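Local coordinates for DNA repair protein rad60 (Schizosaccharomyces pombe, PDB 3GOE) that is required for repair of DNA double-strand breaks by recombination between sister chromatids, this piece being its SUMO-like domain, and may work with the Smc5-Smc6 complex, at residues A[36-39]-A[40-44]. Residues are numbered along the deposited sequence; the frame is centred on the assembly and turned at random.
Sequences IKRY and CTEVK
The carbonyl oxygen Arg38 O receives Glu42 N at 3.0 Å, and Thr41 OG1 stands near the same oxygen at 3.3 Å, although its proton has another acceptor within reach. These are the last two turns of helix 32-43, which packs on the mixed sheet of the ubiquitin-like beta-grasp fold. Its i to i+4 bonding continues with Cys40 N to Ile36 O at 2.9 Å and Val43 N to Tyr39 O (C=O...N angle 163°).

One turn apart, Tyr39 and Val43 illustrate how a helix end can carry an aromatic group to a neighbouring loop. With CG anti to the backbone N (chi1 171°), the ring slants outward and toward the C-terminal end of the helix, which brings one face against Val43 CG2 in a CH-pi contact, 4.0 Å from the centroid. Tyr39 OH hydrogen-bonds Glu20 O and Ser19 OG; Ser19 joins Ser16 and Asp21 in the calcium site, whose ion lies about 6 Å from the Tyr39 side chain. A phenylalanine here lacks the hydroxyl and would probably leave both Glu20 O and Ser19 OG without this partner. Toward the loop residue Ile51, which both side chains touch, Cys40 SG lies 4.2 Å from Ile36 CG2.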
loop_
_atom_site.group_PDB
_atom_site.type_symbol
_atom_site.label_atom_id
_atom_site.label_comp_id
_atom_site.label_asym_id
_atom_site.label_seq_id
_atom_site.Cartn_x
_atom_site.Cartn_y
_atom_site.Cartn_z
ATOM N N ILE A 36 -4.745 0.210 1.701
ATOM C CA ILE A 36 -5.579 1.366 1.433
ATOM C C ILE A 36 -6.346 1.816 2.634
ATOM O O ILE A 36 -6.434 3.013 2.956
ATOM C CB ILE A 36 -6.514 1.106 0.206
ATOM C CG1 ILE A 36 -5.718 0.812 -1.048
ATOM C CG2 ILE A 36 -7.425 2.291 0.002
ATOM C CD1 ILE A 36 -6.570 0.269 -2.192
ATOM N N LYS A 37 -6.959 0.876 3.376
ATOM C CA LYS A 37 -7.691 1.208 4.581
ATOM C C LYS A 37 -6.787 1.929 5.590
ATOM O O LYS A 37 -7.220 2.870 6.257
ATOM C CB LYS A 37 -8.309 -0.020 5.241
ATOM C CG LYS A 37 -9.477 -0.603 4.495
ATOM C CD LYS A 37 -10.015 -1.852 5.211
ATOM C CE LYS A 37 -11.285 -2.381 4.617
ATOM N NZ LYS A 37 -11.711 -3.564 5.384
ATOM N N ARG A 38 -5.571 1.445 5.755
ATOM C CA ARG A 38 -4.621 2.046 6.698
ATOM C C ARG A 38 -4.198 3.433 6.218
ATOM O O ARG A 38 -4.124 4.367 7.015
ATOM C CB ARG A 38 -3.437 1.099 6.887
ATOM C CG ARG A 38 -2.386 1.662 7.832
ATOM C CD ARG A 38 -2.842 1.902 9.246
ATOM N NE ARG A 38 -3.323 0.728 9.955
ATOM C CZ ARG A 38 -2.550 -0.169 10.558
ATOM N NH1 ARG A 38 -1.246 -0.093 10.523
ATOM N NH2 ARG A 38 -3.098 -1.216 11.219
ATOM N N TYR A 39 -3.910 3.585 4.933
ATOM C CA TYR A 39 -3.648 4.902 4.382
ATOM C C TYR A 39 -4.781 5.874 4.746
ATOM O O TYR A 39 -4.557 6.994 5.200
ATOM C CB TYR A 39 -3.459 4.809 2.849
ATOM C CG TYR A 39 -3.402 6.177 2.224
ATOM C CD1 TYR A 39 -2.239 6.945 2.264
ATOM C CD2 TYR A 39 -4.510 6.704 1.589
ATOM C CE1 TYR A 39 -2.204 8.212 1.686
ATOM C CE2 TYR A 39 -4.455 7.977 1.056
ATOM C CZ TYR A 39 -3.315 8.728 1.093
ATOM O OH TYR A 39 -3.322 10.003 0.566
ATOM N N CYS A 40 -6.015 5.412 4.525
ATOM C CA CYS A 40 -7.160 6.289 4.746
ATOM C C CYS A 40 -7.292 6.687 6.208
ATOM O O CYS A 40 -7.620 7.864 6.480
ATOM C CB CYS A 40 -8.457 5.625 4.262
ATOM S SG CYS A 40 -8.568 5.521 2.455
ATOM N N THR A 41 -7.113 5.783 7.154
ATOM C CA THR A 41 -7.197 6.188 8.557
ATOM C C THR A 41 -6.003 7.074 8.928
ATOM O O THR A 41 -6.185 7.966 9.804
ATOM C CB THR A 41 -7.344 5.025 9.526
ATOM O OG1 THR A 41 -6.305 4.063 9.420
ATOM C CG2 THR A 41 -8.667 4.285 9.378
ATOM N N GLU A 42 -4.860 6.908 8.350
ATOM C CA GLU A 42 -3.700 7.729 8.704
ATOM C C GLU A 42 -3.853 9.144 8.197
ATOM O O GLU A 42 -3.475 10.100 8.883
ATOM C CB GLU A 42 -2.416 7.099 8.151
ATOM C CG GLU A 42 -1.971 5.853 8.859
ATOM C CD GLU A 42 -1.508 6.162 10.249
ATOM O OE1 GLU A 42 -0.748 7.109 10.423
ATOM O OE2 GLU A 42 -1.905 5.542 11.214
ATOM N N VAL A 43 -4.411 9.342 7.010
ATOM C CA VAL A 43 -4.564 10.694 6.473
ATOM C C VAL A 43 -5.966 11.241 6.705
ATOM O O VAL A 43 -6.257 12.386 6.353
ATOM C CB VAL A 43 -4.169 10.778 4.992
ATOM C CG1 VAL A 43 -2.712 10.319 4.724
ATOM C CG2 VAL A 43 -5.110 10.078 4.066
ATOM N N LYS A 44 -6.846 10.463 7.269
ATOM C CA LYS A 44 -8.206 10.840 7.712
ATOM C C LYS A 44 -9.125 11.150 6.543
ATOM O O LYS A 44 -9.992 12.034 6.620
ATOM C CB LYS A 44 -8.181 11.978 8.739
ATOM C CG LYS A 44 -7.335 11.561 10.001
ATOM C CD LYS A 44 -7.473 12.570 11.137
ATOM C CE LYS A 44 -6.593 12.154 12.353
ATOM N NZ LYS A 44 -6.350 10.687 12.290
#